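Local coordinates for protein 2-hydroxyisobutanoyl-CoA mutase large subunit (Aquincola tertiaricarbonis, PDB 4R3U) that catalyses, together with its small cobalamin-binding subunit, the isomerisation of 2-hydroxyisobutyryl-CoA and (S)-3-hydroxybutyryl-CoA, at residues A365-N379 with A396-V409. Residues are numbered along the deposited sequence; the frame is centred on the assembly and turned at random.
Sequences ALSAVLGGAQSLHTN and ALRTQQIIAEESGV. With 3KK (S-{(3R,5R,9R)-1-[(2R,3S,4R,5R)-5-(6-amino-9H-purin-9-yl)-4-hydroxy-3-(phosphonooxy)tetrahydrofuran-2-yl]-3,5,9-trihydroxy-8,8-dimethyl-3,5-dioxido-10,14-dioxo-2,4,6-trioxa-11,15-diaza-3lambda~5~,5lambda~5~-diphosphaheptadecan-17-yl} 2-hydroxy-2-methylpropanethioate), chain F.
Gln-400 reaches back from its helix to the strand end, where its NE2 gives two hydrogen bonds: 3.1 Å to Leu-376 O, approached from above the carbonyl plane, and 3.0 Å to Thr-378 OG1. Thr-378 holds that hydroxyl between its backbone N and carbonyl carbon (chi1 36°), from where OG1 donates in turn to Ala-396 O at 2.7 Å. The other end of the amide, OE1, accepts from Trp-96 NE1 and lies against Leu-376 CB, so both ends are held and the flip is fixed. A leucine here would probably leave Leu-376 O, the Thr-378 hydroxyl and the Trp-96 indole N-H without this buried partner. Apolar packing joins the helices: Ile-403 sets CD1 on Ala-365 CB (3.6 Å) and CG2 on Val-369 CG2 (3.8 Å). Beyond the helix end, Val-409 turns CG2 to Val-369 CG1 (3.6 Å), its side chain crossing that valine at about a right angle; Leu-366 CD1 meets both Val-409 methyls, and Leu-370 CD2 packs on Val-409 CB. Gln-374 and Ser-375 touch the CoA ligand, His-377 and Asn-379 5'-deoxyadenosine. The axes of helix segments 365-370 and 396-405 cross at -45°, 10.5 Å apart at closest approach, beside barrel strand 375-377, which runs between parallel strands 97-102 and 340-344; helix 306-327 packs against Leu-366 and Leu-370.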
ATOM      1  N   ALA A 365      -6.765   2.875  -1.115  1.00 18.30           N
ATOM      2  CA  ALA A 365      -6.769   4.193  -0.534  1.00 16.72           C
ATOM      3  C   ALA A 365      -5.999   5.144  -1.467  1.00 21.50           C
ATOM      4  O   ALA A 365      -6.482   6.242  -1.743  1.00 24.00           O
ATOM      5  CB  ALA A 365      -6.128   4.157   0.831  1.00 16.98           C
ATOM      6  N   LEU A 366      -4.833   4.720  -1.980  1.00 17.79           N
ATOM      7  CA  LEU A 366      -4.014   5.511  -2.897  1.00 17.48           C
ATOM      8  C   LEU A 366      -4.756   5.852  -4.199  1.00 21.31           C
ATOM      9  O   LEU A 366      -4.685   6.998  -4.639  1.00 21.49           O
ATOM     10  CB  LEU A 366      -2.641   4.858  -3.164  1.00 17.42           C
ATOM     11  CG  LEU A 366      -1.656   5.684  -4.050  1.00 20.68           C
ATOM     12  CD1 LEU A 366      -1.359   7.087  -3.427  1.00 20.79           C
ATOM     13  CD2 LEU A 366      -0.404   4.909  -4.334  1.00 19.54           C
ATOM     14  N   SER A 367      -5.477   4.879  -4.791  1.00 19.63           N
ATOM     15  CA  SER A 367      -6.314   5.061  -5.987  1.00 19.74           C
ATOM     16  C   SER A 367      -7.377   6.157  -5.717  1.00 23.84           C
ATOM     17  O   SER A 367      -7.632   6.985  -6.580  1.00 26.28           O
ATOM     18  CB  SER A 367      -7.026   3.756  -6.346  1.00 21.95           C
ATOM     19  OG  SER A 367      -6.313   2.943  -7.259  1.00 33.22           O
ATOM     20  N   ALA A 368      -7.969   6.171  -4.519  1.00 20.02           N
ATOM     21  CA  ALA A 368      -8.977   7.168  -4.137  1.00 21.03           C
ATOM     22  C   ALA A 368      -8.399   8.595  -4.078  1.00 24.82           C
ATOM     23  O   ALA A 368      -9.043   9.545  -4.541  1.00 24.47           O
ATOM     24  CB  ALA A 368      -9.597   6.794  -2.795  1.00 21.47           C
ATOM     25  N   VAL A 369      -7.168   8.715  -3.540  1.00 22.43           N
ATOM     26  CA  VAL A 369      -6.414   9.966  -3.372  1.00 22.43           C
ATOM     27  C   VAL A 369      -5.974  10.493  -4.752  1.00 26.96           C
ATOM     28  O   VAL A 369      -6.122  11.682  -5.039  1.00 27.05           O
ATOM     29  CB  VAL A 369      -5.221   9.729  -2.398  1.00 24.75           C
ATOM     30  CG1 VAL A 369      -4.285  10.934  -2.338  1.00 25.44           C
ATOM     31  CG2 VAL A 369      -5.727   9.384  -1.007  1.00 23.84           C
ATOM     32  N   LEU A 370      -5.458   9.593  -5.613  1.00 23.45           N
ATOM     33  CA  LEU A 370      -5.018   9.913  -6.968  1.00 22.58           C
ATOM     34  C   LEU A 370      -6.252  10.224  -7.828  1.00 27.93           C
ATOM     35  O   LEU A 370      -6.158  11.008  -8.783  1.00 28.74           O
ATOM     36  CB  LEU A 370      -4.184   8.750  -7.562  1.00 21.39           C
ATOM     37  CG  LEU A 370      -2.858   8.383  -6.879  1.00 24.10           C
ATOM     38  CD1 LEU A 370      -2.072   7.441  -7.741  1.00 24.00           C
ATOM     39  CD2 LEU A 370      -1.988   9.620  -6.531  1.00 21.21           C
ATOM     40  N   GLY A 371      -7.387   9.625  -7.446  1.00 23.48           N
ATOM     41  CA  GLY A 371      -8.711   9.818  -8.035  1.00 23.10           C
ATOM     42  C   GLY A 371      -9.423  11.090  -7.605  1.00 28.21           C
ATOM     43  O   GLY A 371     -10.432  11.462  -8.215  1.00 30.03           O
ATOM     44  N   GLY A 372      -8.912  11.771  -6.569  1.00 23.38           N
ATOM     45  CA  GLY A 372      -9.440  13.060  -6.116  1.00 23.41           C
ATOM     46  C   GLY A 372     -10.686  13.020  -5.243  1.00 27.15           C
ATOM     47  O   GLY A 372     -11.509  13.937  -5.305  1.00 25.40           O
ATOM     48  N   ALA A 373     -10.804  11.981  -4.376  1.00 23.80           N
ATOM     49  CA  ALA A 373     -11.913  11.797  -3.426  1.00 22.33           C
ATOM     50  C   ALA A 373     -11.910  12.925  -2.366  1.00 25.24           C
ATOM     51  O   ALA A 373     -10.836  13.459  -2.031  1.00 23.13           O
ATOM     52  CB  ALA A 373     -11.805  10.435  -2.766  1.00 21.83           C
ATOM     53  N   GLN A 374     -13.111  13.306  -1.884  1.00 22.84           N
ATOM     54  CA  GLN A 374     -13.322  14.398  -0.903  1.00 23.31           C
ATOM     55  C   GLN A 374     -13.357  13.860   0.499  1.00 28.50           C
ATOM     56  O   GLN A 374     -13.138  14.603   1.470  1.00 29.80           O
ATOM     57  CB  GLN A 374     -14.658  15.120  -1.171  1.00 23.65           C
ATOM     58  CG  GLN A 374     -14.597  16.166  -2.257  1.00 20.41           C
ATOM     59  CD  GLN A 374     -14.125  15.652  -3.586  1.00 28.75           C
ATOM     60  OE1 GLN A 374     -14.835  14.949  -4.302  1.00 30.52           O
ATOM     61  NE2 GLN A 374     -12.883  15.944  -3.914  1.00 24.36           N
ATOM     62  N   SER A 375     -13.714  12.575   0.592  1.00 23.16           N
ATOM     63  CA  SER A 375     -13.892  11.842   1.822  1.00 21.81           C
ATOM     64  C   SER A 375     -13.526  10.385   1.565  1.00 23.22           C
ATOM     65  O   SER A 375     -13.757   9.857   0.458  1.00 23.26           O
ATOM     66  CB  SER A 375     -15.335  11.991   2.304  1.00 22.55           C
ATOM     67  OG  SER A 375     -15.575  11.388   3.564  1.00 22.62           O
ATOM     68  N   LEU A 376     -12.919   9.736   2.574  1.00 19.27           N
ATOM     69  CA  LEU A 376     -12.490   8.355   2.449  1.00 17.45           C
ATOM     70  C   LEU A 376     -12.626   7.529   3.694  1.00 21.01           C
ATOM     71  O   LEU A 376     -12.164   7.931   4.762  1.00 22.36           O
ATOM     72  CB  LEU A 376     -11.041   8.293   1.923  1.00 17.12           C
ATOM     73  CG  LEU A 376     -10.349   6.921   1.707  1.00 18.83           C
ATOM     74  CD1 LEU A 376     -11.047   6.096   0.631  1.00 17.60           C
ATOM     75  CD2 LEU A 376      -8.877   7.107   1.398  1.00 17.83           C
ATOM     76  N   HIS A 377     -13.208   6.321   3.530  1.00 17.03           N
ATOM     77  CA  HIS A 377     -13.252   5.287   4.532  1.00 15.83           C
ATOM     78  C   HIS A 377     -12.312   4.173   4.002  1.00 21.83           C
ATOM     79  O   HIS A 377     -12.499   3.653   2.888  1.00 19.76           O
ATOM     80  CB  HIS A 377     -14.671   4.703   4.709  1.00 15.89           C
ATOM     81  CG  HIS A 377     -14.710   3.482   5.603  1.00 17.67           C
ATOM     82  ND1 HIS A 377     -15.018   3.579   6.959  1.00 18.66           N
ATOM     83  CD2 HIS A 377     -14.457   2.184   5.309  1.00 17.56           C
ATOM     84  CE1 HIS A 377     -14.913   2.353   7.439  1.00 17.47           C
ATOM     85  NE2 HIS A 377     -14.606   1.475   6.483  1.00 17.31           N
ATOM     86  N   THR A 378     -11.339   3.774   4.833  1.00 20.99           N
ATOM     87  CA  THR A 378     -10.489   2.629   4.558  1.00 20.20           C
ATOM     88  C   THR A 378     -11.027   1.464   5.393  1.00 22.89           C
ATOM     89  O   THR A 378     -11.329   1.648   6.585  1.00 23.49           O
ATOM     90  CB  THR A 378      -9.007   2.933   4.823  1.00 25.28           C
ATOM     91  OG1 THR A 378      -8.886   3.787   5.950  1.00 22.84           O
ATOM     92  CG2 THR A 378      -8.318   3.555   3.627  1.00 24.53           C
ATOM     93  N   ASN A 379     -11.149   0.266   4.784  1.00 18.45           N
ATOM     94  CA  ASN A 379     -11.674  -0.879   5.515  1.00 18.23           C
ATOM     95  C   ASN A 379     -10.664  -1.433   6.505  1.00 21.15           C
ATOM     96  O   ASN A 379      -9.474  -1.131   6.375  1.00 21.96           O
ATOM     97  CB  ASN A 379     -12.159  -1.976   4.561  1.00 15.49           C
ATOM     98  CG  ASN A 379     -13.209  -1.521   3.608  1.00 27.99           C
ATOM     99  OD1 ASN A 379     -14.074  -0.708   3.940  1.00 17.51           O
ATOM    100  ND2 ASN A 379     -13.120  -2.006   2.376  1.00 26.49           N
ATOM    101  N   ALA A 396      -6.581   1.459   9.692  1.00 16.30           N
ATOM    102  CA  ALA A 396      -7.222   2.062   8.531  1.00 15.58           C
ATOM    103  C   ALA A 396      -6.959   3.555   8.499  1.00 18.97           C
ATOM    104  O   ALA A 396      -6.696   4.090   7.430  1.00 19.47           O
ATOM    105  CB  ALA A 396      -8.703   1.767   8.543  1.00 16.31           C
ATOM    106  N   LEU A 397      -6.950   4.223   9.666  1.00 17.80           N
ATOM    107  CA  LEU A 397      -6.631   5.651   9.753  1.00 18.67           C
ATOM    108  C   LEU A 397      -5.130   5.903   9.515  1.00 21.83           C
ATOM    109  O   LEU A 397      -4.804   6.823   8.774  1.00 23.98           O
ATOM    110  CB  LEU A 397      -7.092   6.248  11.095  1.00 19.45           C
ATOM    111  CG  LEU A 397      -8.594   6.467  11.231  1.00 23.24           C
ATOM    112  CD1 LEU A 397      -9.004   6.579  12.695  1.00 23.18           C
ATOM    113  CD2 LEU A 397      -9.043   7.686  10.431  1.00 23.34           C
ATOM    114  N   ARG A 398      -4.226   5.055  10.074  1.00 17.18           N
ATOM    115  CA  ARG A 398      -2.779   5.191   9.881  1.00 16.41           C
ATOM    116  C   ARG A 398      -2.410   5.081   8.405  1.00 18.34           C
ATOM    117  O   ARG A 398      -1.504   5.786   7.937  1.00 17.49           O
ATOM    118  CB  ARG A 398      -1.987   4.184  10.741  1.00 14.11           C
ATOM    119  CG  ARG A 398      -2.103   4.359  12.256  1.00 16.74           C
ATOM    120  CD  ARG A 398      -1.496   5.636  12.809  1.00 22.08           C
ATOM    121  NE  ARG A 398      -1.816   5.781  14.226  1.00 26.00           N
ATOM    122  CZ  ARG A 398      -2.809   6.528  14.710  1.00 36.55           C
ATOM    123  NH1 ARG A 398      -3.588   7.224  13.894  1.00 17.32           N
ATOM    124  NH2 ARG A 398      -3.027   6.585  16.016  1.00 21.90           N
ATOM    125  N   THR A 399      -3.150   4.223   7.672  1.00 15.95           N
ATOM    126  CA  THR A 399      -3.014   4.006   6.233  1.00 16.72           C
ATOM    127  C   THR A 399      -3.218   5.337   5.501  1.00 22.76           C
ATOM    128  O   THR A 399      -2.364   5.743   4.695  1.00 24.26           O
ATOM    129  CB  THR A 399      -4.015   2.917   5.752  1.00 18.97           C
ATOM    130  OG1 THR A 399      -3.810   1.716   6.515  1.00 16.09           O
ATOM    131  CG2 THR A 399      -3.897   2.615   4.264  1.00 13.00           C
ATOM    132  N   GLN A 400      -4.327   6.030   5.816  1.00 19.91           N
ATOM    133  CA  GLN A 400      -4.695   7.307   5.214  1.00 19.06           C
ATOM    134  C   GLN A 400      -3.648   8.380   5.540  1.00 19.73           C
ATOM    135  O   GLN A 400      -3.196   9.098   4.652  1.00 18.83           O
ATOM    136  CB  GLN A 400      -6.117   7.719   5.675  1.00 20.00           C
ATOM    137  CG  GLN A 400      -7.229   6.902   5.018  1.00 12.51           C
ATOM    138  CD  GLN A 400      -8.613   7.499   5.224  1.00 29.40           C
ATOM    139  OE1 GLN A 400      -8.916   8.612   4.768  1.00 30.28           O
ATOM    140  NE2 GLN A 400      -9.509   6.755   5.873  1.00 17.83           N
ATOM    141  N   GLN A 401      -3.276   8.475   6.827  1.00 17.06           N
ATOM    142  CA  GLN A 401      -2.295   9.423   7.395  1.00 16.22           C
ATOM    143  C   GLN A 401      -0.896   9.257   6.806  1.00 20.82           C
ATOM    144  O   GLN A 401      -0.231  10.253   6.643  1.00 22.04           O
ATOM    145  CB  GLN A 401      -2.276   9.324   8.917  1.00 15.59           C
ATOM    146  CG  GLN A 401      -3.636   9.710   9.530  1.00 13.97           C
ATOM    147  CD  GLN A 401      -3.875   9.087  10.887  1.00 30.00           C
ATOM    148  OE1 GLN A 401      -3.136   8.202  11.358  1.00 30.23           O
ATOM    149  NE2 GLN A 401      -4.929   9.521  11.541  1.00 17.06           N
ATOM    150  N   ILE A 402      -0.475   8.020   6.441  1.00 18.89           N
ATOM    151  CA  ILE A 402       0.795   7.741   5.778  1.00 19.23           C
ATOM    152  C   ILE A 402       0.765   8.268   4.336  1.00 22.72           C
ATOM    153  O   ILE A 402       1.739   8.881   3.884  1.00 23.51           O
ATOM    154  CB  ILE A 402       1.189   6.224   5.909  1.00 21.30           C
ATOM    155  CG1 ILE A 402       1.894   5.988   7.279  1.00 21.87           C
ATOM    156  CG2 ILE A 402       2.101   5.734   4.753  1.00 19.51           C
ATOM    157  CD1 ILE A 402       1.775   4.680   7.824  1.00 22.11           C
ATOM    158  N   ILE A 403      -0.350   8.019   3.607  1.00 19.76           N
ATOM    159  CA  ILE A 403      -0.551   8.484   2.240  1.00 18.27           C
ATOM    160  C   ILE A 403      -0.558  10.005   2.229  1.00 24.18           C
ATOM    161  O   ILE A 403       0.099  10.623   1.390  1.00 26.42           O
ATOM    162  CB  ILE A 403      -1.820   7.848   1.604  1.00 19.80           C
ATOM    163  CG1 ILE A 403      -1.640   6.346   1.401  1.00 18.76           C
ATOM    164  CG2 ILE A 403      -2.204   8.521   0.262  1.00 23.09           C
ATOM    165  CD1 ILE A 403      -2.895   5.638   1.104  1.00 26.84           C
ATOM    166  N   ALA A 404      -1.278  10.615   3.177  1.00 23.49           N
ATOM    167  CA  ALA A 404      -1.409  12.071   3.278  1.00 23.33           C
ATOM    168  C   ALA A 404      -0.139  12.756   3.673  1.00 28.67           C
ATOM    169  O   ALA A 404       0.185  13.799   3.098  1.00 32.86           O
ATOM    170  CB  ALA A 404      -2.504  12.431   4.268  1.00 23.56           C
ATOM    171  N   GLU A 405       0.568  12.217   4.684  1.00 22.75           N
ATOM    172  CA  GLU A 405       1.731  12.903   5.233  1.00 21.79           C
ATOM    173  C   GLU A 405       3.102  12.396   4.803  1.00 23.67           C
ATOM    174  O   GLU A 405       4.040  13.184   4.809  1.00 24.52           O
ATOM    175  CB  GLU A 405       1.633  12.988   6.765  1.00 22.66           C
ATOM    176  CG  GLU A 405       0.303  13.528   7.268  1.00 24.78           C
ATOM    177  CD  GLU A 405       0.278  13.995   8.708  1.00 39.76           C
ATOM    178  OE1 GLU A 405       1.228  14.690   9.138  1.00 33.15           O
ATOM    179  OE2 GLU A 405      -0.715  13.685   9.403  1.00 39.05           O
ATOM    180  N   GLU A 406       3.245  11.124   4.457  1.00 19.48           N
ATOM    181  CA  GLU A 406       4.570  10.598   4.146  1.00 20.22           C
ATOM    182  C   GLU A 406       4.899  10.347   2.683  1.00 25.37           C
ATOM    183  O   GLU A 406       6.083  10.340   2.322  1.00 25.76           O
ATOM    184  CB  GLU A 406       4.844   9.329   4.970  1.00 20.37           C
ATOM    185  CG  GLU A 406       4.826   9.535   6.472  1.00 18.75           C
ATOM    186  CD  GLU A 406       5.444   8.369   7.207  1.00 28.94           C
ATOM    187  OE1 GLU A 406       5.820   7.373   6.553  1.00 25.06           O
ATOM    188  OE2 GLU A 406       5.486   8.417   8.451  1.00 27.66           O
ATOM    189  N   SER A 407       3.869  10.068   1.861  1.00 22.31           N
ATOM    190  CA  SER A 407       4.012   9.716   0.449  1.00 20.97           C
ATOM    191  C   SER A 407       4.270  10.897  -0.522  1.00 23.61           C
ATOM    192  O   SER A 407       4.783  10.672  -1.615  1.00 23.88           O
ATOM    193  CB  SER A 407       2.810   8.897  -0.007  1.00 22.36           C
ATOM    194  OG  SER A 407       1.686   9.744  -0.198  1.00 30.26           O
ATOM    195  N   GLY A 408       3.836  12.099  -0.154  1.00 20.51           N
ATOM    196  CA  GLY A 408       3.941  13.316  -0.963  1.00 20.02           C
ATOM    197  C   GLY A 408       2.865  13.475  -2.031  1.00 25.56           C
ATOM    198  O   GLY A 408       2.781  14.541  -2.633  1.00 27.19           O
ATOM    199  N   VAL A 409       2.002  12.440  -2.263  1.00 20.39           N
ATOM    200  CA  VAL A 409       0.951  12.445  -3.295  1.00 19.25           C
ATOM    201  C   VAL A 409      -0.082  13.560  -3.146  1.00 29.11           C
ATOM    202  O   VAL A 409      -0.837  13.826  -4.097  1.00 29.42           O
ATOM    203  CB  VAL A 409       0.271  11.080  -3.520  1.00 19.01           C
ATOM    204  CG1 VAL A 409       1.295   9.973  -3.782  1.00 17.90           C
ATOM    205  CG2 VAL A 409      -0.673  10.740  -2.374  1.00 18.63           C
TER
HETATM  206  C4  3KK F 802     -23.367   0.202   4.031  0.50  6.91           C
HETATM  207  C3  3KK F 802     -21.994   0.861   3.950  0.50 12.48           C
HETATM  208  C2  3KK F 802     -21.081   0.068   3.018  0.50 14.70           C
HETATM  209  O3  3KK F 802     -21.442   0.853   5.255  0.50 11.40           O
HETATM  210  C1  3KK F 802     -22.070   2.313   3.461  0.50 19.36           C
HETATM  211  O1  3KK F 802     -22.817   2.665   2.544  0.50 19.20           O
HETATM  212  S1P 3KK F 802     -20.990   3.396   4.336  0.50 26.37           S
HETATM  213  C2P 3KK F 802     -21.326   5.015   3.587  0.50 22.78           C
HETATM  214  C3P 3KK F 802     -20.695   6.109   4.411  0.50 22.35           C
HETATM  215  N4P 3KK F 802     -20.910   7.373   3.719  0.50 20.57           N
HETATM  216  C5P 3KK F 802     -20.121   8.434   3.909  0.50 21.79           C
HETATM  217  O5P 3KK F 802     -19.159   8.459   4.684  0.50 21.65           O
HETATM  218  C6P 3KK F 802     -20.529   9.642   3.060  0.50 24.04           C
HETATM  219  C7P 3KK F 802     -19.707  10.881   3.384  0.50 26.92           C
HETATM  220  N8P 3KK F 802     -20.067  11.978   2.479  0.50 28.88           N
HETATM  221  C9P 3KK F 802     -19.621  13.226   2.690  0.50 28.49           C
HETATM  222  O9P 3KK F 802     -18.918  13.525   3.657  0.50 29.02           O
HETATM  223  CAP 3KK F 802     -20.139  14.314   1.704  0.50 27.59           C
HETATM  224  OAP 3KK F 802     -21.510  14.084   1.315  0.50 27.43           O
HETATM  225  CBP 3KK F 802     -19.186  14.695   0.521  0.50 27.99           C
HETATM  226  CDP 3KK F 802     -19.730  15.930  -0.212  0.50 26.17           C
HETATM  227  CEP 3KK F 802     -19.071  13.557  -0.500  0.50 28.00           C
HETATM  228  CCP 3KK F 802     -17.779  15.071   1.033  0.50 29.25           C
HETATM  229  O6A 3KK F 802     -17.916  16.071   2.059  0.50 28.82           O
HETATM  230  P2A 3KK F 802     -16.797  16.446   3.113  0.50 29.74           P
HETATM  231  O4A 3KK F 802     -16.173  15.220   3.632  0.50 28.43           O
HETATM  232  O5A 3KK F 802     -17.400  17.400   4.074  0.50 33.02           O
HETATM  233  O3A 3KK F 802     -15.716  17.177   2.146  0.50 33.55           O
HETATM  234  P1A 3KK F 802     -15.890  18.604   1.351  0.50 33.76           P
HETATM  235  O1A 3KK F 802     -17.312  19.021   1.226  0.50 34.58           O
HETATM  236  O2A 3KK F 802     -15.079  18.515   0.126  0.50 32.48           O
HETATM  237  O5B 3KK F 802     -15.086  19.526   2.426  0.50 33.39           O
HETATM  238  C5B 3KK F 802     -15.722  20.214   3.526  0.50 34.44           C
HETATM  239  C4B 3KK F 802     -15.539  21.736   3.374  0.50 36.96           C
HETATM  240  O4B 3KK F 802     -14.158  22.089   3.056  0.50 38.51           O
HETATM  241  C3B 3KK F 802     -16.401  22.284   2.242  0.50 38.73           C
HETATM  242  O3B 3KK F 802     -16.894  23.585   2.644  0.50 44.84           O
HETATM  243  P3B 3KK F 802     -18.446  23.883   2.980  0.50 43.89           P
HETATM  244  O8A 3KK F 802     -19.118  23.549   1.704  0.50 39.49           O
HETATM  245  O7A 3KK F 802     -18.719  22.983   4.119  0.50 45.33           O
HETATM  246  O9A 3KK F 802     -18.409  25.325   3.325  0.50 47.76           O
HETATM  247  C2B 3KK F 802     -15.427  22.408   1.085  0.50 35.54           C
HETATM  248  O2B 3KK F 802     -15.834  23.410   0.145  0.50 35.58           O
HETATM  249  C1B 3KK F 802     -14.141  22.786   1.791  0.50 38.06           C
HETATM  250  N9A 3KK F 802     -12.927  22.367   1.029  0.50 42.50           N
HETATM  251  C8A 3KK F 802     -12.512  21.139   0.726  0.50 42.80           C
HETATM  252  N7A 3KK F 802     -11.383  21.242   0.030  0.50 44.40           N
HETATM  253  C5A 3KK F 802     -11.075  22.539  -0.083  0.50 46.16           C
HETATM  254  C4A 3KK F 802     -12.039  23.238   0.550  0.50 45.41           C
HETATM  255  N3A 3KK F 802     -12.005  24.595   0.610  0.50 44.89           N
HETATM  256  C2A 3KK F 802     -10.938  25.309   0.019  0.50 45.91           C
HETATM  257  N1A 3KK F 802      -9.942  24.529  -0.632  0.50 46.88           N
HETATM  258  C6A 3KK F 802     -10.048  23.184  -0.677  0.50 45.41           C
HETATM  259  N6A 3KK F 802      -9.124  22.442  -1.289  0.50 43.70           N